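Local coordinates for putative uncharacterized protein PH0242 (Pyrococcus horikoshii, PDB 3VU1), which is an archaeal oligosaccharyltransferase of the AglB type, whose C-terminal globular domain, rich in beta strands, holds a calcium ion, at residues T152-V157 and Q161-P166; V193-P198 and F218-S223; T210-K215 and S226-K231. All blocks are in the same frame, centred on the assembly; numbering follows the deposited sequence.

Contact 1. Residues T152-V157 and Q161-P166; sequences TRRIAV and QLECSP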
ATOM      1  N   THR A 152     -17.092  31.268  19.195  1.00104.53           N
ATOM      2  CA  THR A 152     -16.197  30.240  18.648  1.00100.82           C
ATOM      3  C   THR A 152     -16.742  28.789  18.709  1.00 97.91           C
ATOM      4  O   THR A 152     -17.695  28.503  19.437  1.00100.59           O
ATOM      5  CB  THR A 152     -14.785  30.355  19.303  1.00 96.50           C
ATOM      6  OG1 THR A 152     -13.792  29.779  18.444  1.00 85.71           O
ATOM      7  CG2 THR A 152     -14.738  29.705  20.696  1.00 87.83           C
ATOM      8  N   ARG A 153     -16.123  27.905  17.919  1.00 88.60           N
ATOM      9  CA  ARG A 153     -16.414  26.464  17.869  1.00 79.56           C
ATOM     10  C   ARG A 153     -15.376  25.641  18.636  1.00 76.17           C
ATOM     11  O   ARG A 153     -14.189  25.967  18.673  1.00 73.79           O
ATOM     12  CB  ARG A 153     -16.378  25.983  16.422  1.00 81.62           C
ATOM     13  CG  ARG A 153     -17.433  26.577  15.514  1.00 87.28           C
ATOM     14  CD  ARG A 153     -18.537  25.570  15.263  1.00 89.25           C
ATOM     15  NE  ARG A 153     -19.096  25.710  13.924  1.00 97.42           N
ATOM     16  CZ  ARG A 153     -18.458  25.388  12.796  1.00105.19           C
ATOM     17  NH1 ARG A 153     -17.218  24.909  12.825  1.00 97.78           N
ATOM     18  NH2 ARG A 153     -19.062  25.554  11.623  1.00106.73           N
ATOM     19  N   ARG A 154     -15.820  24.548  19.233  1.00 71.84           N
ATOM     20  CA  ARG A 154     -14.887  23.596  19.820  1.00 66.50           C
ATOM     21  C   ARG A 154     -15.458  22.166  19.747  1.00 65.07           C
ATOM     22  O   ARG A 154     -16.677  21.965  19.598  1.00 64.52           O
ATOM     23  CB  ARG A 154     -14.480  24.012  21.247  1.00 62.26           C
ATOM     24  CG  ARG A 154     -15.475  23.584  22.316  1.00 67.06           C
ATOM     25  CD  ARG A 154     -15.054  23.910  23.746  1.00 66.15           C
ATOM     26  NE  ARG A 154     -15.951  23.216  24.665  1.00 70.39           N
ATOM     27  CZ  ARG A 154     -17.083  23.721  25.146  1.00 76.45           C
ATOM     28  NH1 ARG A 154     -17.456  24.958  24.831  1.00 85.86           N
ATOM     29  NH2 ARG A 154     -17.841  22.990  25.956  1.00 73.41           N
ATOM     30  N   ILE A 155     -14.579  21.169  19.823  1.00 57.39           N
ATOM     31  CA  ILE A 155     -15.061  19.807  19.833  1.00 52.97           C
ATOM     32  C   ILE A 155     -15.051  19.309  21.262  1.00 51.19           C
ATOM     33  O   ILE A 155     -14.066  19.455  21.962  1.00 51.68           O
ATOM     34  CB  ILE A 155     -14.277  18.892  18.858  1.00 54.63           C
ATOM     35  CG1 ILE A 155     -14.381  19.415  17.418  1.00 49.79           C
ATOM     36  CG2 ILE A 155     -14.750  17.436  18.934  1.00 53.53           C
ATOM     37  CD1 ILE A 155     -15.783  19.449  16.856  1.00 51.35           C
ATOM     38  N   ALA A 156     -16.172  18.752  21.699  1.00 51.78           N
ATOM     39  CA  ALA A 156     -16.240  18.133  23.011  1.00 52.97           C
ATOM     40  C   ALA A 156     -16.431  16.621  22.887  1.00 51.96           C
ATOM     41  O   ALA A 156     -17.369  16.150  22.245  1.00 55.12           O
ATOM     42  CB  ALA A 156     -17.363  18.747  23.835  1.00 54.56           C
ATOM     43  N   VAL A 157     -15.532  15.867  23.510  1.00 48.59           N
ATOM     44  CA  VAL A 157     -15.653  14.424  23.569  1.00 44.50           C
ATOM     45  C   VAL A 157     -15.991  14.094  25.002  1.00 46.28           C
ATOM     46  O   VAL A 157     -15.203  14.366  25.903  1.00 48.20           O
ATOM     47  CB  VAL A 157     -14.339  13.723  23.155  1.00 42.11           C
ATOM     48  CG1 VAL A 157     -14.476  12.205  23.254  1.00 39.42           C
ATOM     49  CG2 VAL A 157     -13.916  14.136  21.747  1.00 37.52           C
ATOM     50  N   GLN A 161     -18.637  10.763  32.633  1.00 79.98           N
ATOM     51  CA  GLN A 161     -18.926  12.077  33.224  1.00 82.38           C
ATOM     52  C   GLN A 161     -17.923  13.175  32.832  1.00 75.96           C
ATOM     53  O   GLN A 161     -18.241  14.362  32.934  1.00 80.11           O
ATOM     54  CB  GLN A 161     -19.088  11.983  34.751  1.00 86.71           C
ATOM     55  CG  GLN A 161     -19.916  10.791  35.234  1.00 95.85           C
ATOM     56  CD  GLN A 161     -19.088   9.522  35.491  1.00104.58           C
ATOM     57  OE1 GLN A 161     -19.544   8.608  36.188  1.00107.31           O
ATOM     58  NE2 GLN A 161     -17.869   9.459  34.933  1.00104.32           N
ATOM     59  N   LEU A 162     -16.738  12.785  32.364  1.00 68.40           N
ATOM     60  CA  LEU A 162     -15.690  13.751  31.986  1.00 67.81           C
ATOM     61  C   LEU A 162     -15.788  14.188  30.534  1.00 61.35           C
ATOM     62  O   LEU A 162     -16.143  13.406  29.660  1.00 67.66           O
ATOM     63  CB  LEU A 162     -14.265  13.247  32.340  1.00 72.01           C
ATOM     64  CG  LEU A 162     -13.807  11.766  32.213  1.00 75.77           C
ATOM     65  CD1 LEU A 162     -12.289  11.653  32.330  1.00 66.44           C
ATOM     66  CD2 LEU A 162     -14.480  10.778  33.183  1.00 76.78           C
ATOM     67  N   GLU A 163     -15.531  15.462  30.294  1.00 58.25           N
ATOM     68  CA  GLU A 163     -15.538  16.009  28.946  1.00 57.87           C
ATOM     69  C   GLU A 163     -14.105  16.276  28.506  1.00 60.18           C
ATOM     70  O   GLU A 163     -13.278  16.721  29.308  1.00 58.80           O
ATOM     71  CB  GLU A 163     -16.340  17.296  28.907  1.00 62.53           C
ATOM     72  CG  GLU A 163     -15.784  18.350  27.959  1.00 70.05           C
ATOM     73  CD  GLU A 163     -16.814  19.383  27.546  1.00 74.55           C
ATOM     74  OE1 GLU A 163     -16.418  20.560  27.373  1.00 72.84           O
ATOM     75  OE2 GLU A 163     -18.009  19.015  27.388  1.00 73.52           O
ATOM     76  N   CYS A 164     -13.806  16.012  27.234  1.00 61.27           N
ATOM     77  CA  CYS A 164     -12.419  16.069  26.777  1.00 61.18           C
ATOM     78  C   CYS A 164     -12.207  16.893  25.509  1.00 59.37           C
ATOM     79  O   CYS A 164     -13.057  16.930  24.613  1.00 58.06           O
ATOM     80  CB  CYS A 164     -11.839  14.656  26.654  1.00 62.26           C
ATOM     81  SG  CYS A 164     -11.918  13.674  28.192  1.00 73.38           S
ATOM     82  N   SER A 165     -11.067  17.574  25.458  1.00 57.19           N
ATOM     83  CA  SER A 165     -10.758  18.481  24.355  1.00 57.94           C
ATOM     84  C   SER A 165      -9.607  17.946  23.460  1.00 55.85           C
ATOM     85  O   SER A 165      -8.443  17.974  23.871  1.00 57.78           O
ATOM     86  CB  SER A 165     -10.442  19.886  24.901  1.00 54.24           C
ATOM     87  OG  SER A 165     -10.307  20.824  23.838  1.00 58.42           O
ATOM     88  N   PRO A 166      -9.927  17.468  22.238  1.00 49.58           N
ATOM     89  CA  PRO A 166      -8.882  16.841  21.412  1.00 50.33           C
ATOM     90  C   PRO A 166      -7.777  17.817  21.023  1.00 52.02           C
ATOM     91  O   PRO A 166      -8.047  19.003  20.880  1.00 57.71           O
ATOM     92  CB  PRO A 166      -9.637  16.342  20.169  1.00 45.96           C
ATOM     93  CG  PRO A 166     -10.951  17.031  20.187  1.00 46.77           C
ATOM     94  CD  PRO A 166     -11.257  17.401  21.607  1.00 46.83           C
TER
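Arg-154 and Glu-163 join their charged ends across a tight beta hairpin, strand 153-159 turning directly into strand 162-165. Both strands belong to the large mixed sheet of the oligosaccharyltransferase insert domain, where strand 142-148 flanks 153-159 on the side away from 162-165. From CB of Glu-163 outward, the chain is extended beyond CG (chi2 159°), which carries the carboxylate back over the partner strand. CD passes the methyl of Ala-156, 3.8 Å from its CB. OE1 then accepts from NH2 of Arg-154 at 3.2 Å, through the syn lone pair; the N-H...O angle is 154°, and the carboxylate and guanidinium planes stand 42° apart, so this is a single-point salt bridge with no flat two-pronged pairing. OE2 lies 3.6 Å from CB of Ala-156 and takes a hydrogen bond from Asn-158 ND2 in the same hairpin. The second amino group of Arg-154, NH1, is held by Gln-149.

Underneath, Val-157 and Cys-164 form an antiparallel hydrogen-bonded pair. Val-157 N reaches Cys-164 O at 2.9 Å, and Cys-164 N bonds back to Val-157 O. Both side chains turn to the sheet face opposite the salt bridge, where Cys-164 is disulfide-bonded to Cys-184 of the next strand and Phe-190 covers the pair. Where the strands part, the Pro-166 ring crosses Ile-155 at about a right angle, its CG 4.0 Å from CG2.

One carboxylate thus answers an arginine with one oxygen and an amide with the other, surroundings that would probably favour its ionised form, while the opposite face is apolar and covalently tied.

Contact 2. Residues V193-P198 and F218-S223; sequences VVYLTP and FGIPTS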
ATOM      1  N   VAL A 193      -6.730  12.902  18.538  1.00 38.72           N
ATOM      2  CA  VAL A 193      -7.120  13.726  17.408  1.00 38.63           C
ATOM      3  C   VAL A 193      -8.525  13.256  17.013  1.00 39.83           C
ATOM      4  O   VAL A 193      -8.815  12.061  17.151  1.00 39.54           O
ATOM      5  CB  VAL A 193      -6.107  13.550  16.233  1.00 35.66           C
ATOM      6  CG1 VAL A 193      -6.655  14.108  14.923  1.00 34.86           C
ATOM      7  CG2 VAL A 193      -4.771  14.201  16.571  1.00 30.23           C
ATOM      8  N   VAL A 194      -9.399  14.167  16.555  1.00 38.76           N
ATOM      9  CA  VAL A 194     -10.721  13.743  16.094  1.00 37.39           C
ATOM     10  C   VAL A 194     -10.891  14.051  14.645  1.00 37.25           C
ATOM     11  O   VAL A 194     -10.468  15.092  14.199  1.00 41.50           O
ATOM     12  CB  VAL A 194     -11.862  14.375  16.883  1.00 38.28           C
ATOM     13  CG1 VAL A 194     -13.197  14.071  16.222  1.00 38.92           C
ATOM     14  CG2 VAL A 194     -11.879  13.826  18.291  1.00 38.45           C
ATOM     15  N   TYR A 195     -11.470  13.117  13.901  1.00 39.99           N
ATOM     16  CA  TYR A 195     -11.854  13.376  12.515  1.00 41.88           C
ATOM     17  C   TYR A 195     -13.354  13.202  12.373  1.00 44.82           C
ATOM     18  O   TYR A 195     -13.892  12.126  12.689  1.00 44.04           O
ATOM     19  CB  TYR A 195     -11.156  12.436  11.550  1.00 39.36           C
ATOM     20  CG  TYR A 195      -9.660  12.601  11.488  1.00 44.85           C
ATOM     21  CD1 TYR A 195      -9.075  13.776  11.015  1.00 44.59           C
ATOM     22  CD2 TYR A 195      -8.812  11.560  11.904  1.00 42.83           C
ATOM     23  CE1 TYR A 195      -7.693  13.905  10.955  1.00 43.98           C
ATOM     24  CE2 TYR A 195      -7.443  11.680  11.840  1.00 39.45           C
ATOM     25  CZ  TYR A 195      -6.883  12.844  11.363  1.00 42.22           C
ATOM     26  OH  TYR A 195      -5.509  12.930  11.311  1.00 41.91           O
ATOM     27  N   LEU A 196     -14.024  14.266  11.919  1.00 44.82           N
ATOM     28  CA  LEU A 196     -15.475  14.240  11.735  1.00 46.73           C
ATOM     29  C   LEU A 196     -15.805  14.117  10.267  1.00 46.70           C
ATOM     30  O   LEU A 196     -15.407  14.964   9.473  1.00 48.41           O
ATOM     31  CB  LEU A 196     -16.126  15.493  12.334  1.00 44.62           C
ATOM     32  CG  LEU A 196     -15.990  15.627  13.858  1.00 47.19           C
ATOM     33  CD1 LEU A 196     -16.785  16.803  14.386  1.00 45.00           C
ATOM     34  CD2 LEU A 196     -16.369  14.357  14.613  1.00 45.42           C
ATOM     35  N   THR A 197     -16.502  13.049   9.908  1.00 46.31           N
ATOM     36  CA  THR A 197     -16.969  12.873   8.528  1.00 51.42           C
ATOM     37  C   THR A 197     -18.504  12.844   8.550  1.00 58.41           C
ATOM     38  O   THR A 197     -19.105  12.798   9.630  1.00 53.21           O
ATOM     39  CB  THR A 197     -16.410  11.593   7.842  1.00 48.38           C
ATOM     40  OG1 THR A 197     -17.099  10.435   8.318  1.00 46.77           O
ATOM     41  CG2 THR A 197     -14.914  11.422   8.098  1.00 49.32           C
ATOM     42  N   PRO A 198     -19.151  12.863   7.365  1.00 63.49           N
ATOM     43  CA  PRO A 198     -20.602  12.924   7.421  1.00 60.81           C
ATOM     44  C   PRO A 198     -21.210  11.786   8.228  1.00 59.06           C
ATOM     45  O   PRO A 198     -22.275  11.975   8.812  1.00 61.05           O
ATOM     46  CB  PRO A 198     -20.995  12.831   5.945  1.00 63.23           C
ATOM     47  CG  PRO A 198     -19.861  13.521   5.256  1.00 61.40           C
ATOM     48  CD  PRO A 198     -18.670  12.954   5.973  1.00 62.21           C
ATOM     49  N   PHE A 218     -11.015   5.312   5.846  1.00 36.55           N
ATOM     50  CA  PHE A 218     -12.039   6.288   6.096  1.00 35.74           C
ATOM     51  C   PHE A 218     -11.985   7.457   5.143  1.00 39.21           C
ATOM     52  O   PHE A 218     -12.596   8.459   5.412  1.00 44.73           O
ATOM     53  CB  PHE A 218     -11.923   6.771   7.536  1.00 33.48           C
ATOM     54  CG  PHE A 218     -11.843   5.647   8.536  1.00 35.39           C
ATOM     55  CD1 PHE A 218     -10.718   5.487   9.337  1.00 34.58           C
ATOM     56  CD2 PHE A 218     -12.890   4.716   8.656  1.00 34.60           C
ATOM     57  CE1 PHE A 218     -10.634   4.426  10.248  1.00 35.13           C
ATOM     58  CE2 PHE A 218     -12.813   3.658   9.568  1.00 35.50           C
ATOM     59  CZ  PHE A 218     -11.677   3.505  10.359  1.00 33.75           C
ATOM     60  N   GLY A 219     -11.279   7.330   4.021  1.00 41.94           N
ATOM     61  CA  GLY A 219     -10.980   8.480   3.159  1.00 44.79           C
ATOM     62  C   GLY A 219     -10.700   9.781   3.915  1.00 50.71           C
ATOM     63  O   GLY A 219     -11.413  10.766   3.727  1.00 57.17           O
ATOM     64  N   ILE A 220      -9.701   9.778   4.802  1.00 47.39           N
ATOM     65  CA  ILE A 220      -9.213  11.005   5.437  1.00 47.54           C
ATOM     66  C   ILE A 220      -7.939  11.447   4.703  1.00 48.04           C
ATOM     67  O   ILE A 220      -6.899  10.800   4.796  1.00 48.66           O
ATOM     68  CB  ILE A 220      -8.852  10.803   6.930  1.00 47.61           C
ATOM     69  CG1 ILE A 220      -9.985  10.169   7.728  1.00 46.93           C
ATOM     70  CG2 ILE A 220      -8.405  12.104   7.579  1.00 50.38           C
ATOM     71  CD1 ILE A 220     -11.335  10.817   7.582  1.00 50.34           C
ATOM     72  N   PRO A 221      -7.996  12.562   3.975  1.00 50.48           N
ATOM     73  CA  PRO A 221      -6.774  12.893   3.247  1.00 51.39           C
ATOM     74  C   PRO A 221      -5.761  13.687   4.088  1.00 52.70           C
ATOM     75  O   PRO A 221      -5.287  14.713   3.656  1.00 59.55           O
ATOM     76  CB  PRO A 221      -7.296  13.740   2.076  1.00 48.74           C
ATOM     77  CG  PRO A 221      -8.535  14.387   2.606  1.00 47.75           C
ATOM     78  CD  PRO A 221      -9.071  13.542   3.737  1.00 48.37           C
ATOM     79  N   THR A 222      -5.427  13.239   5.282  1.00 56.77           N
ATOM     80  CA  THR A 222      -4.410  13.960   6.026  1.00 59.84           C
ATOM     81  C   THR A 222      -3.130  13.174   6.164  1.00 58.46           C
ATOM     82  O   THR A 222      -3.125  11.936   6.240  1.00 58.06           O
ATOM     83  CB  THR A 222      -4.837  14.310   7.453  1.00 68.93           C
ATOM     84  OG1 THR A 222      -5.342  13.124   8.102  1.00 72.03           O
ATOM     85  CG2 THR A 222      -5.847  15.466   7.443  1.00 71.70           C
ATOM     86  N   SER A 223      -2.057  13.946   6.250  1.00 50.06           N
ATOM     87  CA  SER A 223      -0.723  13.467   6.452  1.00 43.83           C
ATOM     88  C   SER A 223       0.027  14.572   7.191  1.00 43.50           C
ATOM     89  O   SER A 223      -0.228  15.743   6.983  1.00 42.76           O
ATOM     90  CB  SER A 223      -0.094  13.193   5.098  1.00 38.94           C
ATOM     91  OG  SER A 223       1.180  12.645   5.232  1.00 35.35           O
TER
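The phenol ring of Tyr-195 is packed on both faces. Over one lies the CG2 methyl of Ile-220, 3.9 Å from the ring centroid and only 13° off the normal, a well-centred CH-pi contact; against the other sits CG1 of Val-193, two residues back on the same strand, displaced toward the rim. Thr-222 comes in obliquely at the hydroxyl end, where its OG1 donates to Tyr-195 OH at 3.2 Å. The hydroxyl also has a partner in the carbonyl of Ala-209, so the phenol oxygen is gripped by two bonds.

Ile-220 works with two ends. CG2 lies anti to the backbone N and drops onto the ring, whereas the CG1 branch (chi1 -52°) runs the other way and brings CD1 to 3.7 Å from CG2 of Thr-197, the two side chains crossing at about a right angle. The hydroxyl of Thr-197 has other business, bonding to the backbone N of Leu-200 where the strand turns over.

Gly-219 leaves helix 212-218 with positive phi, and Pro-221 is the centre of an inverse gamma turn, with a weak bond from Thr-222 N to Ile-220 O at 2.9 Å. Ile-220 and Thr-222, on the two sides of Pro-221, both point their CB toward strand 192-196 of the large mixed sheet, which carries Tyr-195.

Chemically the contact is an aromatic plate held by methyls on its faces and by hydrogen bonds at its hydroxyl, which should restrict rotation of the ring and joins the sheet to the loop between two helices.

Contact 3. Residues T210-K215 and S226-K231; sequences TSNFVK and SEFAEK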
ATOM      1  N   THR A 210      -2.276  10.160  11.677  1.00 34.16           N
ATOM      2  CA  THR A 210      -2.128  10.278  10.223  1.00 33.94           C
ATOM      3  C   THR A 210      -1.676   8.986   9.539  1.00 33.07           C
ATOM      4  O   THR A 210      -1.152   9.016   8.429  1.00 33.28           O
ATOM      5  CB  THR A 210      -1.186  11.436   9.840  1.00 36.94           C
ATOM      6  OG1 THR A 210       0.113  11.239  10.434  1.00 40.34           O
ATOM      7  CG2 THR A 210      -1.780  12.784  10.299  1.00 39.93           C
ATOM      8  N   SER A 211      -1.892   7.856  10.204  1.00 33.11           N
ATOM      9  CA  SER A 211      -1.513   6.541   9.682  1.00 31.68           C
ATOM     10  C   SER A 211      -2.203   6.290   8.354  1.00 31.19           C
ATOM     11  O   SER A 211      -3.325   6.764   8.132  1.00 32.87           O
ATOM     12  CB  SER A 211      -1.937   5.450  10.680  1.00 31.78           C
ATOM     13  OG  SER A 211      -3.352   5.478  10.895  1.00 35.34           O
ATOM     14  N   ASN A 212      -1.561   5.511   7.492  1.00 28.93           N
ATOM     15  CA  ASN A 212      -2.154   5.096   6.237  1.00 27.52           C
ATOM     16  C   ASN A 212      -3.493   4.352   6.363  1.00 31.15           C
ATOM     17  O   ASN A 212      -4.350   4.471   5.487  1.00 34.38           O
ATOM     18  CB  ASN A 212      -1.160   4.252   5.470  1.00 26.57           C
ATOM     19  CG  ASN A 212       0.023   5.061   4.957  1.00 27.59           C
ATOM     20  OD1 ASN A 212      -0.084   6.256   4.711  1.00 26.94           O
ATOM     21  ND2 ASN A 212       1.169   4.410   4.824  1.00 27.85           N
ATOM     22  N   PHE A 213      -3.681   3.564   7.423  1.00 31.23           N
ATOM     23  CA  PHE A 213      -4.955   2.888   7.605  1.00 31.58           C
ATOM     24  C   PHE A 213      -6.116   3.888   7.744  1.00 33.40           C
ATOM     25  O   PHE A 213      -7.158   3.727   7.119  1.00 33.18           O
ATOM     26  CB  PHE A 213      -4.924   1.994   8.828  1.00 30.06           C
ATOM     27  CG  PHE A 213      -6.264   1.401   9.180  1.00 27.53           C
ATOM     28  CD1 PHE A 213      -6.945   1.810  10.323  1.00 28.74           C
ATOM     29  CD2 PHE A 213      -6.840   0.439   8.387  1.00 27.01           C
ATOM     30  CE1 PHE A 213      -8.181   1.268  10.670  1.00 28.12           C
ATOM     31  CE2 PHE A 213      -8.080  -0.121   8.723  1.00 28.00           C
ATOM     32  CZ  PHE A 213      -8.752   0.292   9.858  1.00 27.34           C
ATOM     33  N   VAL A 214      -5.924   4.902   8.586  1.00 33.54           N
ATOM     34  CA  VAL A 214      -6.901   5.953   8.773  1.00 32.39           C
ATOM     35  C   VAL A 214      -7.244   6.603   7.427  1.00 33.73           C
ATOM     36  O   VAL A 214      -8.417   6.820   7.143  1.00 35.71           O
ATOM     37  CB  VAL A 214      -6.383   6.999   9.780  1.00 34.46           C
ATOM     38  CG1 VAL A 214      -7.178   8.278   9.669  1.00 34.39           C
ATOM     39  CG2 VAL A 214      -6.463   6.470  11.205  1.00 33.59           C
ATOM     40  N   LYS A 215      -6.234   6.879   6.591  1.00 32.68           N
ATOM     41  CA  LYS A 215      -6.459   7.473   5.279  1.00 31.98           C
ATOM     42  C   LYS A 215      -7.286   6.566   4.388  1.00 32.79           C
ATOM     43  O   LYS A 215      -8.254   7.014   3.791  1.00 37.53           O
ATOM     44  CB  LYS A 215      -5.148   7.772   4.534  1.00 32.72           C
ATOM     45  CG  LYS A 215      -4.157   8.745   5.158  1.00 31.67           C
ATOM     46  CD  LYS A 215      -2.997   8.943   4.166  1.00 30.61           C
ATOM     47  CE  LYS A 215      -1.809   9.680   4.768  1.00 30.14           C
ATOM     48  NZ  LYS A 215      -1.002   8.894   5.757  1.00 27.62           N
ATOM     49  N   SER A 226       3.853  16.785   3.453  1.00 50.96           N
ATOM     50  CA  SER A 226       3.265  17.570   2.398  1.00 50.78           C
ATOM     51  C   SER A 226       3.143  16.760   1.111  1.00 48.94           C
ATOM     52  O   SER A 226       4.112  16.154   0.666  1.00 48.83           O
ATOM     53  CB  SER A 226       4.109  18.813   2.178  1.00 52.68           C
ATOM     54  OG  SER A 226       3.881  19.298   0.879  1.00 62.78           O
ATOM     55  N   GLU A 227       1.944  16.743   0.525  1.00 48.39           N
ATOM     56  CA  GLU A 227       1.684  15.984  -0.711  1.00 49.19           C
ATOM     57  C   GLU A 227       1.429  14.472  -0.488  1.00 48.00           C
ATOM     58  O   GLU A 227       0.948  13.784  -1.393  1.00 45.94           O
ATOM     59  CB  GLU A 227       2.843  16.175  -1.708  1.00 52.29           C
ATOM     60  CG  GLU A 227       3.042  17.598  -2.208  1.00 58.40           C
ATOM     61  CD  GLU A 227       2.298  17.840  -3.495  1.00 67.85           C
ATOM     62  OE1 GLU A 227       2.843  17.463  -4.556  1.00 71.59           O
ATOM     63  OE2 GLU A 227       1.171  18.391  -3.458  1.00 75.35           O
ATOM     64  N   PHE A 228       1.755  13.955   0.700  1.00 44.42           N
ATOM     65  CA  PHE A 228       1.748  12.514   0.927  1.00 40.10           C
ATOM     66  C   PHE A 228       0.387  11.793   0.757  1.00 38.85           C
ATOM     67  O   PHE A 228       0.322  10.702   0.162  1.00 36.23           O
ATOM     68  CB  PHE A 228       2.400  12.126   2.268  1.00 39.14           C
ATOM     69  CG  PHE A 228       2.679  10.645   2.364  1.00 41.34           C
ATOM     70  CD1 PHE A 228       3.745  10.072   1.648  1.00 41.04           C
ATOM     71  CD2 PHE A 228       1.823   9.801   3.080  1.00 40.22           C
ATOM     72  CE1 PHE A 228       3.976   8.709   1.688  1.00 41.95           C
ATOM     73  CE2 PHE A 228       2.061   8.431   3.129  1.00 39.94           C
ATOM     74  CZ  PHE A 228       3.138   7.889   2.435  1.00 41.79           C
ATOM     75  N   ALA A 229      -0.685  12.378   1.285  1.00 35.90           N
ATOM     76  CA  ALA A 229      -2.003  11.807   1.077  1.00 36.50           C
ATOM     77  C   ALA A 229      -2.338  11.743  -0.417  1.00 39.01           C
ATOM     78  O   ALA A 229      -2.814  10.714  -0.915  1.00 41.33           O
ATOM     79  CB  ALA A 229      -3.055  12.581   1.838  1.00 34.44           C
ATOM     80  N   GLU A 230      -2.057  12.824  -1.138  1.00 42.28           N
ATOM     81  CA  GLU A 230      -2.389  12.892  -2.561  1.00 43.43           C
ATOM     82  C   GLU A 230      -1.623  11.838  -3.366  1.00 41.52           C
ATOM     83  O   GLU A 230      -2.175  11.241  -4.302  1.00 42.94           O
ATOM     84  CB  GLU A 230      -2.133  14.300  -3.102  1.00 48.15           C
ATOM     85  CG  GLU A 230      -3.332  14.902  -3.824  1.00 61.03           C
ATOM     86  CD  GLU A 230      -2.949  15.957  -4.867  1.00 74.97           C
ATOM     87  OE1 GLU A 230      -3.597  15.979  -5.954  1.00 74.83           O
ATOM     88  OE2 GLU A 230      -1.996  16.752  -4.612  1.00 77.04           O
ATOM     89  N   LYS A 231      -0.357  11.604  -3.002  1.00 37.45           N
ATOM     90  CA  LYS A 231       0.463  10.614  -3.693  1.00 35.25           C
ATOM     91  C   LYS A 231      -0.032   9.229  -3.378  1.00 32.62           C
ATOM     92  O   LYS A 231      -0.282   8.439  -4.296  1.00 29.76           O
ATOM     93  CB  LYS A 231       1.924  10.722  -3.311  1.00 35.64           C
ATOM     94  CG  LYS A 231       2.643  11.956  -3.799  1.00 36.63           C
ATOM     95  CD  LYS A 231       3.675  12.316  -2.756  1.00 39.05           C
ATOM     96  CE  LYS A 231       5.072  11.893  -3.155  1.00 42.87           C
ATOM     97  NZ  LYS A 231       5.764  13.005  -3.866  1.00 43.75           N
TER
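Lys-215 and Phe-228 are brought together by two torsions: the lysine chain runs out extended and then bends at its last bond (chi4 72°), and the phenylalanine has CG anti to its backbone N (chi1 -167°), which sends the ring toward the neighbouring helix. The unit is a helix-loop-helix, helix 212-218 followed by helix 228-235, met here at the N-terminal ends of both, with Ser-211 and Glu-227 in the N-cap positions.

The ring of Phe-228 is approached at its edge. OD1 of Asn-212 lies near the ring plane, 3.4 Å from CE2, with the amide turned just 22° from the ring; a carbonyl oxygen at the hydrogen-bearing rim suits the polarity of an aromatic edge. The lysine NZ sits at the same rim, 4.0 Å from CD2, and hence makes no cation-pi contact with the ring face.

What holds NZ is oxygen. It donates to Thr-210 O at 2.7 Å and to Asn-212 OD1 at 3.0 Å, each time tilted somewhat from the carbonyl plane, and it forms a salt bridge with Asp-71. Three oxygen partners surround the buried amine, which would probably stabilise its charged form, and the ammonium ties the start of its own helix together. The amide of Asn-212 is fixed at the other end as well, its ND2 bonded to the carbonyl of Phe-67.

Phe-228 also packs on Glu-76, one of the calcium ligands, and its side chain is about 6 Å from the ion, so the start of helix 228-235 lies beside the metal site. CE of Lys-215 also lies 4.3 Å from CA of Ala-229.

How the contacts relate
Going from the N terminus, contact 1 comes first and closes the short hairpin between strands 153-159 and 162-165, complete before contact 2 opens. Contacts 2 and 3 cross: 193-198, 210-215, 218-223 and 226-231 alternate between them, so the loop after helix 212-218 is fastened back to the sheet while the two helices are fastened to each other. The same sheet serves contacts 1 and 2, centres about 17 Å apart, with Ile-155 packing on Leu-196 and Pro-166 on Val-194. Contacts 2 and 3 are nearer, a probable hydrogen bond from Ile-220 N to Lys-215 O joining them. Contact 1 does not touch contact 3; the chain leads from near one sheet edge, through strand 192-196, to the helices.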